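Oxalate biosynthetic component 1 (Burkholderia thailandensis, PDB 5IKY) probably produces oxalate as a bifunctional enzyme that joins lyase and serine-hydrolase (alpha/beta-hydrolase) activities in quorum sensing-dependent oxalogenesis. Local coordinates at residues 535-547 with 709-722. Residues are numbered along the deposited sequence; the frame is centred on the assembly and turned at random.
Sequences FRQAEAALAHYPA and LRQSPRYSATMALL
The ring of Phe535 packs as a knob into a hole on helix 715-722 formed by Tyr715, Thr718, Met719 and Leu722, where the last turns of helix 530-541 cross the start of this cap-domain helix at 85°. With CG swung anti to its backbone N, the broad, flat ring reaches between them. Met719 SD lies at the ring's edge, 3.8 Å from Phe535 CZ, a Met-aromatic contact, while Tyr715 meets it rim to rim, the planes 43° apart. The forked end of Leu709 lies beside the ring, CD1 3.9 Å from Phe535 CD2.

At the middle of the crossing, the apolar methylenes of Glu539 run across Thr718 at about a right angle, CG 3.3 Å from Thr718 OG1; a small branched residue suits this close approach, the two CA atoms being 5.5 Å apart. Leu542 and Leu721 lie alongside each other, pointing opposite ways, with Leu542 CB 3.7 Å from Leu721 CD1, and helix 554-560 touches both of these buried leucines.

Beyond them Arg714, at the N-cap position, is bent at chi2 and chi3, which folds its guanidinium back between Ala543 O over one face and the small Ala717 CB over the other. That flat cation suits the carbonyls of the turn following helix 530-541: Arg714 NH2 donates to Tyr545 O at 2.9 Å, approaching in the plane of that carbonyl.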
ATOM      1  N   PHE A 535       0.546  15.854  14.488  1.00 48.63           N
ATOM      2  CA  PHE A 535      -0.904  16.005  14.428  1.00 41.12           C
ATOM      3  C   PHE A 535      -1.552  15.685  15.775  1.00 45.78           C
ATOM      4  O   PHE A 535      -2.465  16.387  16.216  1.00 48.83           O
ATOM      5  CB  PHE A 535      -1.502  15.111  13.337  1.00 47.42           C
ATOM      6  CG  PHE A 535      -2.977  15.324  13.125  1.00 51.87           C
ATOM      7  CD1 PHE A 535      -3.434  16.342  12.301  1.00 43.82           C
ATOM      8  CD2 PHE A 535      -3.907  14.515  13.759  1.00 48.08           C
ATOM      9  CE1 PHE A 535      -4.790  16.547  12.112  1.00 49.32           C
ATOM     10  CE2 PHE A 535      -5.264  14.715  13.573  1.00 48.72           C
ATOM     11  CZ  PHE A 535      -5.705  15.730  12.749  1.00 56.05           C
ATOM     12  N   ARG A 536      -1.084  14.622  16.423  1.00 40.36           N
ATOM     13  CA  ARG A 536      -1.593  14.248  17.741  1.00 55.18           C
ATOM     14  C   ARG A 536      -1.227  15.293  18.789  1.00 56.43           C
ATOM     15  O   ARG A 536      -1.913  15.435  19.802  1.00 52.58           O
ATOM     16  CB  ARG A 536      -1.059  12.877  18.154  1.00 44.65           C
ATOM     17  CG  ARG A 536      -1.723  11.719  17.432  1.00 45.26           C
ATOM     18  CD  ARG A 536      -0.957  10.436  17.652  1.00 39.38           C
ATOM     19  NE  ARG A 536      -1.647   9.283  17.089  1.00 53.36           N
ATOM     20  CZ  ARG A 536      -1.081   8.095  16.917  1.00 49.00           C
ATOM     21  NH1 ARG A 536       0.185   7.915  17.261  1.00 53.43           N
ATOM     22  NH2 ARG A 536      -1.776   7.094  16.396  1.00 61.91           N
ATOM     23  N   GLN A 537      -0.144  16.018  18.537  1.00 40.64           N
ATOM     24  CA  GLN A 537       0.268  17.110  19.408  1.00 53.28           C
ATOM     25  C   GLN A 537      -0.713  18.280  19.289  1.00 58.80           C
ATOM     26  O   GLN A 537      -0.983  18.981  20.269  1.00 56.81           O
ATOM     27  CB  GLN A 537       1.694  17.550  19.066  1.00 49.84           C
ATOM     28  CG  GLN A 537       2.304  18.521  20.054  1.00 62.64           C
ATOM     29  CD  GLN A 537       3.696  18.959  19.652  1.00 75.52           C
ATOM     30  OE1 GLN A 537       4.438  18.209  19.017  1.00 64.65           O
ATOM     31  NE2 GLN A 537       4.058  20.184  20.017  1.00 84.19           N
ATOM     32  N   ALA A 538      -1.248  18.482  18.086  1.00 46.80           N
ATOM     33  CA  ALA A 538      -2.257  19.517  17.855  1.00 47.32           C
ATOM     34  C   ALA A 538      -3.583  19.087  18.433  1.00 51.38           C
ATOM     35  O   ALA A 538      -4.304  19.885  19.032  1.00 57.75           O
ATOM     36  CB  ALA A 538      -2.397  19.818  16.370  1.00 47.89           C
ATOM     37  N   GLU A 539      -3.897  17.812  18.243  1.00 50.62           N
ATOM     38  CA  GLU A 539      -5.108  17.227  18.787  1.00 53.43           C
ATOM     39  C   GLU A 539      -5.130  17.389  20.302  1.00 58.40           C
ATOM     40  O   GLU A 539      -6.166  17.707  20.890  1.00 67.24           O
ATOM     41  CB  GLU A 539      -5.191  15.756  18.388  1.00 47.79           C
ATOM     42  CG  GLU A 539      -6.466  15.057  18.779  1.00 67.02           C
ATOM     43  CD  GLU A 539      -6.569  13.688  18.143  1.00 92.02           C
ATOM     44  OE1 GLU A 539      -6.816  12.709  18.878  1.00109.59           O
ATOM     45  OE2 GLU A 539      -6.405  13.589  16.908  1.00 77.66           O
ATOM     46  N   ALA A 540      -3.969  17.199  20.924  1.00 54.27           N
ATOM     47  CA  ALA A 540      -3.833  17.344  22.369  1.00 53.78           C
ATOM     48  C   ALA A 540      -3.960  18.802  22.805  1.00 50.59           C
ATOM     49  O   ALA A 540      -4.592  19.101  23.816  1.00 51.19           O
ATOM     50  CB  ALA A 540      -2.503  16.771  22.835  1.00 42.36           C
ATOM     51  N   ALA A 541      -3.360  19.707  22.041  1.00 59.32           N
ATOM     52  CA  ALA A 541      -3.360  21.125  22.393  1.00 53.47           C
ATOM     53  C   ALA A 541      -4.747  21.758  22.275  1.00 46.67           C
ATOM     54  O   ALA A 541      -5.029  22.770  22.915  1.00 57.22           O
ATOM     55  CB  ALA A 541      -2.364  21.881  21.526  1.00 50.82           C
ATOM     56  N   LEU A 542      -5.608  21.163  21.457  1.00 50.15           N
ATOM     57  CA  LEU A 542      -6.950  21.693  21.237  1.00 55.05           C
ATOM     58  C   LEU A 542      -8.013  20.842  21.928  1.00 58.73           C
ATOM     59  O   LEU A 542      -9.208  21.032  21.705  1.00 51.75           O
ATOM     60  CB  LEU A 542      -7.249  21.776  19.738  1.00 48.71           C
ATOM     61  CG  LEU A 542      -6.258  22.550  18.865  1.00 60.49           C
ATOM     62  CD1 LEU A 542      -6.632  22.429  17.397  1.00 53.62           C
ATOM     63  CD2 LEU A 542      -6.203  24.013  19.284  1.00 53.88           C
ATOM     64  N   ALA A 543      -7.568  19.916  22.772  1.00 46.17           N
ATOM     65  CA  ALA A 543      -8.441  18.896  23.349  1.00 48.54           C
ATOM     66  C   ALA A 543      -9.589  19.456  24.183  1.00 47.45           C
ATOM     67  O   ALA A 543     -10.657  18.852  24.256  1.00 76.80           O
ATOM     68  CB  ALA A 543      -7.621  17.935  24.194  1.00 45.65           C
ATOM     69  N   HIS A 544      -9.370  20.605  24.811  1.00 60.10           N
ATOM     70  CA  HIS A 544     -10.357  21.152  25.735  1.00 66.72           C
ATOM     71  C   HIS A 544     -11.243  22.208  25.094  1.00 64.47           C
ATOM     72  O   HIS A 544     -12.113  22.781  25.752  1.00 74.48           O
ATOM     73  CB  HIS A 544      -9.657  21.731  26.961  1.00 73.46           C
ATOM     74  CG  HIS A 544      -9.018  20.691  27.826  1.00 91.14           C
ATOM     75  ND1 HIS A 544      -7.739  20.817  28.322  1.00107.25           N
ATOM     76  CD2 HIS A 544      -9.481  19.500  28.274  1.00 86.06           C
ATOM     77  CE1 HIS A 544      -7.442  19.749  29.040  1.00113.35           C
ATOM     78  NE2 HIS A 544      -8.483  18.936  29.030  1.00101.10           N
ATOM     79  N   TYR A 545     -11.027  22.459  23.807  1.00 55.61           N
ATOM     80  CA  TYR A 545     -11.850  23.416  23.083  1.00 60.53           C
ATOM     81  C   TYR A 545     -12.993  22.712  22.363  1.00 51.05           C
ATOM     82  O   TYR A 545     -12.799  21.653  21.770  1.00 64.33           O
ATOM     83  CB  TYR A 545     -11.001  24.212  22.087  1.00 53.83           C
ATOM     84  CG  TYR A 545      -9.949  25.071  22.747  1.00 53.95           C
ATOM     85  CD1 TYR A 545     -10.307  26.190  23.489  1.00 56.51           C
ATOM     86  CD2 TYR A 545      -8.600  24.762  22.634  1.00 49.24           C
ATOM     87  CE1 TYR A 545      -9.352  26.978  24.099  1.00 52.23           C
ATOM     88  CE2 TYR A 545      -7.636  25.547  23.241  1.00 59.00           C
ATOM     89  CZ  TYR A 545      -8.019  26.651  23.974  1.00 51.61           C
ATOM     90  OH  TYR A 545      -7.066  27.434  24.578  1.00 62.08           O
ATOM     91  N   PRO A 546     -14.195  23.303  22.420  1.00 62.14           N
ATOM     92  CA  PRO A 546     -15.365  22.783  21.709  1.00 61.70           C
ATOM     93  C   PRO A 546     -15.259  23.022  20.207  1.00 63.20           C
ATOM     94  O   PRO A 546     -14.635  23.995  19.787  1.00 74.87           O
ATOM     95  CB  PRO A 546     -16.520  23.582  22.309  1.00 69.84           C
ATOM     96  CG  PRO A 546     -15.897  24.877  22.702  1.00 74.92           C
ATOM     97  CD  PRO A 546     -14.513  24.524  23.181  1.00 61.03           C
ATOM     98  N   ALA A 547     -15.871  22.150  19.414  1.00 69.25           N
ATOM     99  CA  ALA A 547     -15.831  22.280  17.961  1.00 55.54           C
ATOM    100  C   ALA A 547     -16.845  23.304  17.459  1.00 62.86           C
ATOM    101  O   ALA A 547     -17.005  23.494  16.253  1.00 86.08           O
ATOM    102  CB  ALA A 547     -16.074  20.930  17.306  1.00 58.22           C
ATOM    103  N   LEU A 709      -5.236   8.058  11.900  1.00 44.04           N
ATOM    104  CA  LEU A 709      -5.627   9.295  12.576  1.00 47.25           C
ATOM    105  C   LEU A 709      -7.143   9.504  12.609  1.00 55.18           C
ATOM    106  O   LEU A 709      -7.665  10.112  13.542  1.00 56.31           O
ATOM    107  CB  LEU A 709      -4.955  10.496  11.907  1.00 41.25           C
ATOM    108  CG  LEU A 709      -3.426  10.507  11.936  1.00 47.48           C
ATOM    109  CD1 LEU A 709      -2.882  11.716  11.190  1.00 40.54           C
ATOM    110  CD2 LEU A 709      -2.907  10.479  13.372  1.00 40.09           C
ATOM    111  N   ARG A 710      -7.842   8.986  11.600  1.00 60.58           N
ATOM    112  CA  ARG A 710      -9.293   9.149  11.492  1.00 57.73           C
ATOM    113  C   ARG A 710     -10.058   8.533  12.663  1.00 53.32           C
ATOM    114  O   ARG A 710     -11.166   8.964  12.981  1.00 60.35           O
ATOM    115  CB  ARG A 710      -9.812   8.529  10.189  1.00 50.63           C
ATOM    116  CG  ARG A 710      -9.014   8.872   8.946  1.00 71.70           C
ATOM    117  CD  ARG A 710      -9.742   8.411   7.685  1.00 51.72           C
ATOM    118  NE  ARG A 710     -10.238   7.045   7.807  1.00 59.92           N
ATOM    119  CZ  ARG A 710     -11.460   6.656   7.457  1.00 65.47           C
ATOM    120  NH1 ARG A 710     -12.323   7.528   6.950  1.00 46.43           N
ATOM    121  NH2 ARG A 710     -11.816   5.389   7.610  1.00 68.03           N
ATOM    122  N   GLN A 711      -9.466   7.523  13.295  1.00 46.85           N
ATOM    123  CA  GLN A 711     -10.161   6.749  14.321  1.00 48.59           C
ATOM    124  C   GLN A 711     -10.042   7.365  15.711  1.00 54.35           C
ATOM    125  O   GLN A 711     -10.677   6.902  16.658  1.00 55.16           O
ATOM    126  CB  GLN A 711      -9.630   5.317  14.340  1.00 45.14           C
ATOM    127  CG  GLN A 711      -9.753   4.619  12.998  1.00 43.45           C
ATOM    128  CD  GLN A 711     -11.153   4.710  12.428  1.00 56.57           C
ATOM    129  OE1 GLN A 711     -12.136   4.452  13.124  1.00 63.76           O
ATOM    130  NE2 GLN A 711     -11.254   5.085  11.157  1.00 70.74           N
ATOM    131  N   SER A 712      -9.226   8.406  15.825  1.00 50.06           N
ATOM    132  CA  SER A 712      -9.093   9.148  17.074  1.00 47.81           C
ATOM    133  C   SER A 712     -10.423   9.753  17.519  1.00 57.27           C
ATOM    134  O   SER A 712     -11.197  10.235  16.691  1.00 75.37           O
ATOM    135  CB  SER A 712      -8.051  10.255  16.923  1.00 44.03           C
ATOM    136  OG  SER A 712      -8.118  11.152  18.016  1.00 73.77           O
ATOM    137  N   PRO A 713     -10.689   9.729  18.834  1.00 56.79           N
ATOM    138  CA  PRO A 713     -11.905  10.313  19.415  1.00 53.78           C
ATOM    139  C   PRO A 713     -12.040  11.802  19.115  1.00 60.56           C
ATOM    140  O   PRO A 713     -13.144  12.279  18.850  1.00 67.08           O
ATOM    141  CB  PRO A 713     -11.724  10.083  20.921  1.00 47.11           C
ATOM    142  CG  PRO A 713     -10.776   8.936  21.022  1.00 44.95           C
ATOM    143  CD  PRO A 713      -9.844   9.084  19.856  1.00 54.17           C
ATOM    144  N   ARG A 714     -10.922  12.520  19.148  1.00 48.06           N
ATOM    145  CA  ARG A 714     -10.927  13.968  18.948  1.00 56.31           C
ATOM    146  C   ARG A 714     -10.614  14.385  17.515  1.00 61.01           C
ATOM    147  O   ARG A 714     -10.348  15.559  17.260  1.00 60.28           O
ATOM    148  CB  ARG A 714      -9.919  14.632  19.892  1.00 49.28           C
ATOM    149  CG  ARG A 714     -10.387  14.745  21.330  1.00 45.88           C
ATOM    150  CD  ARG A 714     -11.457  15.809  21.467  1.00 46.96           C
ATOM    151  NE  ARG A 714     -10.954  17.136  21.124  1.00 60.91           N
ATOM    152  CZ  ARG A 714     -11.688  18.241  21.177  1.00 62.00           C
ATOM    153  NH1 ARG A 714     -12.955  18.175  21.558  1.00 64.41           N
ATOM    154  NH2 ARG A 714     -11.159  19.412  20.849  1.00 61.59           N
ATOM    155  N   TYR A 715     -10.647  13.434  16.586  1.00 56.43           N
ATOM    156  CA  TYR A 715     -10.213  13.705  15.217  1.00 55.49           C
ATOM    157  C   TYR A 715     -11.050  14.777  14.522  1.00 51.44           C
ATOM    158  O   TYR A 715     -10.507  15.762  14.019  1.00 50.92           O
ATOM    159  CB  TYR A 715     -10.235  12.429  14.375  1.00 50.49           C
ATOM    160  CG  TYR A 715      -9.878  12.682  12.930  1.00 45.42           C
ATOM    161  CD1 TYR A 715      -8.561  12.913  12.551  1.00 43.97           C
ATOM    162  CD2 TYR A 715     -10.859  12.714  11.944  1.00 45.56           C
ATOM    163  CE1 TYR A 715      -8.228  13.155  11.229  1.00 47.23           C
ATOM    164  CE2 TYR A 715     -10.536  12.958  10.620  1.00 45.58           C
ATOM    165  CZ  TYR A 715      -9.219  13.176  10.268  1.00 51.60           C
ATOM    166  OH  TYR A 715      -8.890  13.420   8.954  1.00 49.55           O
ATOM    167  N   SER A 716     -12.363  14.579  14.483  1.00 52.62           N
ATOM    168  CA  SER A 716     -13.247  15.509  13.782  1.00 54.08           C
ATOM    169  C   SER A 716     -13.245  16.891  14.424  1.00 54.96           C
ATOM    170  O   SER A 716     -13.213  17.904  13.727  1.00 65.99           O
ATOM    171  CB  SER A 716     -14.673  14.960  13.732  1.00 52.83           C
ATOM    172  OG  SER A 716     -14.747  13.819  12.895  1.00 57.63           O
ATOM    173  N   ALA A 717     -13.278  16.925  15.754  1.00 59.72           N
ATOM    174  CA  ALA A 717     -13.242  18.186  16.488  1.00 60.03           C
ATOM    175  C   ALA A 717     -11.953  18.947  16.197  1.00 63.42           C
ATOM    176  O   ALA A 717     -11.970  20.163  16.004  1.00 55.82           O
ATOM    177  CB  ALA A 717     -13.385  17.940  17.981  1.00 48.90           C
ATOM    178  N   THR A 718     -10.838  18.223  16.161  1.00 53.01           N
ATOM    179  CA  THR A 718      -9.545  18.824  15.861  1.00 46.54           C
ATOM    180  C   THR A 718      -9.541  19.430  14.462  1.00 62.65           C
ATOM    181  O   THR A 718      -9.073  20.551  14.262  1.00 47.15           O
ATOM    182  CB  THR A 718      -8.402  17.797  15.969  1.00 45.36           C
ATOM    183  OG1 THR A 718      -8.479  17.120  17.228  1.00 50.80           O
ATOM    184  CG2 THR A 718      -7.054  18.488  15.851  1.00 50.06           C
ATOM    185  N   MET A 719     -10.073  18.686  13.497  1.00 54.25           N
ATOM    186  CA  MET A 719     -10.127  19.152  12.117  1.00 52.43           C
ATOM    187  C   MET A 719     -11.068  20.347  11.989  1.00 58.46           C
ATOM    188  O   MET A 719     -10.795  21.287  11.242  1.00 52.42           O
ATOM    189  CB  MET A 719     -10.565  18.021  11.182  1.00 47.37           C
ATOM    190  CG  MET A 719      -9.565  16.875  11.085  1.00 46.20           C
ATOM    191  SD  MET A 719      -8.047  17.322  10.218  1.00 63.02           S
ATOM    192  CE  MET A 719      -8.562  17.156   8.510  1.00 46.15           C
ATOM    193  N   ALA A 720     -12.168  20.312  12.733  1.00 55.55           N
ATOM    194  CA  ALA A 720     -13.129  21.411  12.734  1.00 61.87           C
ATOM    195  C   ALA A 720     -12.486  22.696  13.250  1.00 64.01           C
ATOM    196  O   ALA A 720     -12.725  23.779  12.718  1.00 67.00           O
ATOM    197  CB  ALA A 720     -14.345  21.053  13.573  1.00 51.34           C
ATOM    198  N   LEU A 721     -11.666  22.559  14.286  1.00 56.16           N
ATOM    199  CA  LEU A 721     -10.985  23.698  14.890  1.00 55.59           C
ATOM    200  C   LEU A 721      -9.894  24.245  13.977  1.00 59.89           C
ATOM    201  O   LEU A 721      -9.727  25.459  13.855  1.00 64.33           O
ATOM    202  CB  LEU A 721     -10.387  23.307  16.243  1.00 57.34           C
ATOM    203  CG  LEU A 721     -11.404  23.068  17.359  1.00 50.09           C
ATOM    204  CD1 LEU A 721     -10.732  22.494  18.593  1.00 55.71           C
ATOM    205  CD2 LEU A 721     -12.114  24.365  17.689  1.00 55.76           C
ATOM    206  N   LEU A 722      -9.153  23.344  13.342  1.00 59.62           N
ATOM    207  CA  LEU A 722      -8.081  23.734  12.432  1.00 53.60           C
ATOM    208  C   LEU A 722      -8.620  24.515  11.239  1.00 61.70           C
ATOM    209  O   LEU A 722      -8.065  25.547  10.861  1.00 66.63           O
ATOM    210  CB  LEU A 722      -7.313  22.505  11.948  1.00 50.20           C
ATOM    211  CG  LEU A 722      -6.428  21.825  12.991  1.00 51.22           C
ATOM    212  CD1 LEU A 722      -5.770  20.580  12.414  1.00 49.79           C
ATOM    213  CD2 LEU A 722      -5.389  22.802  13.506  1.00 46.25           C
TER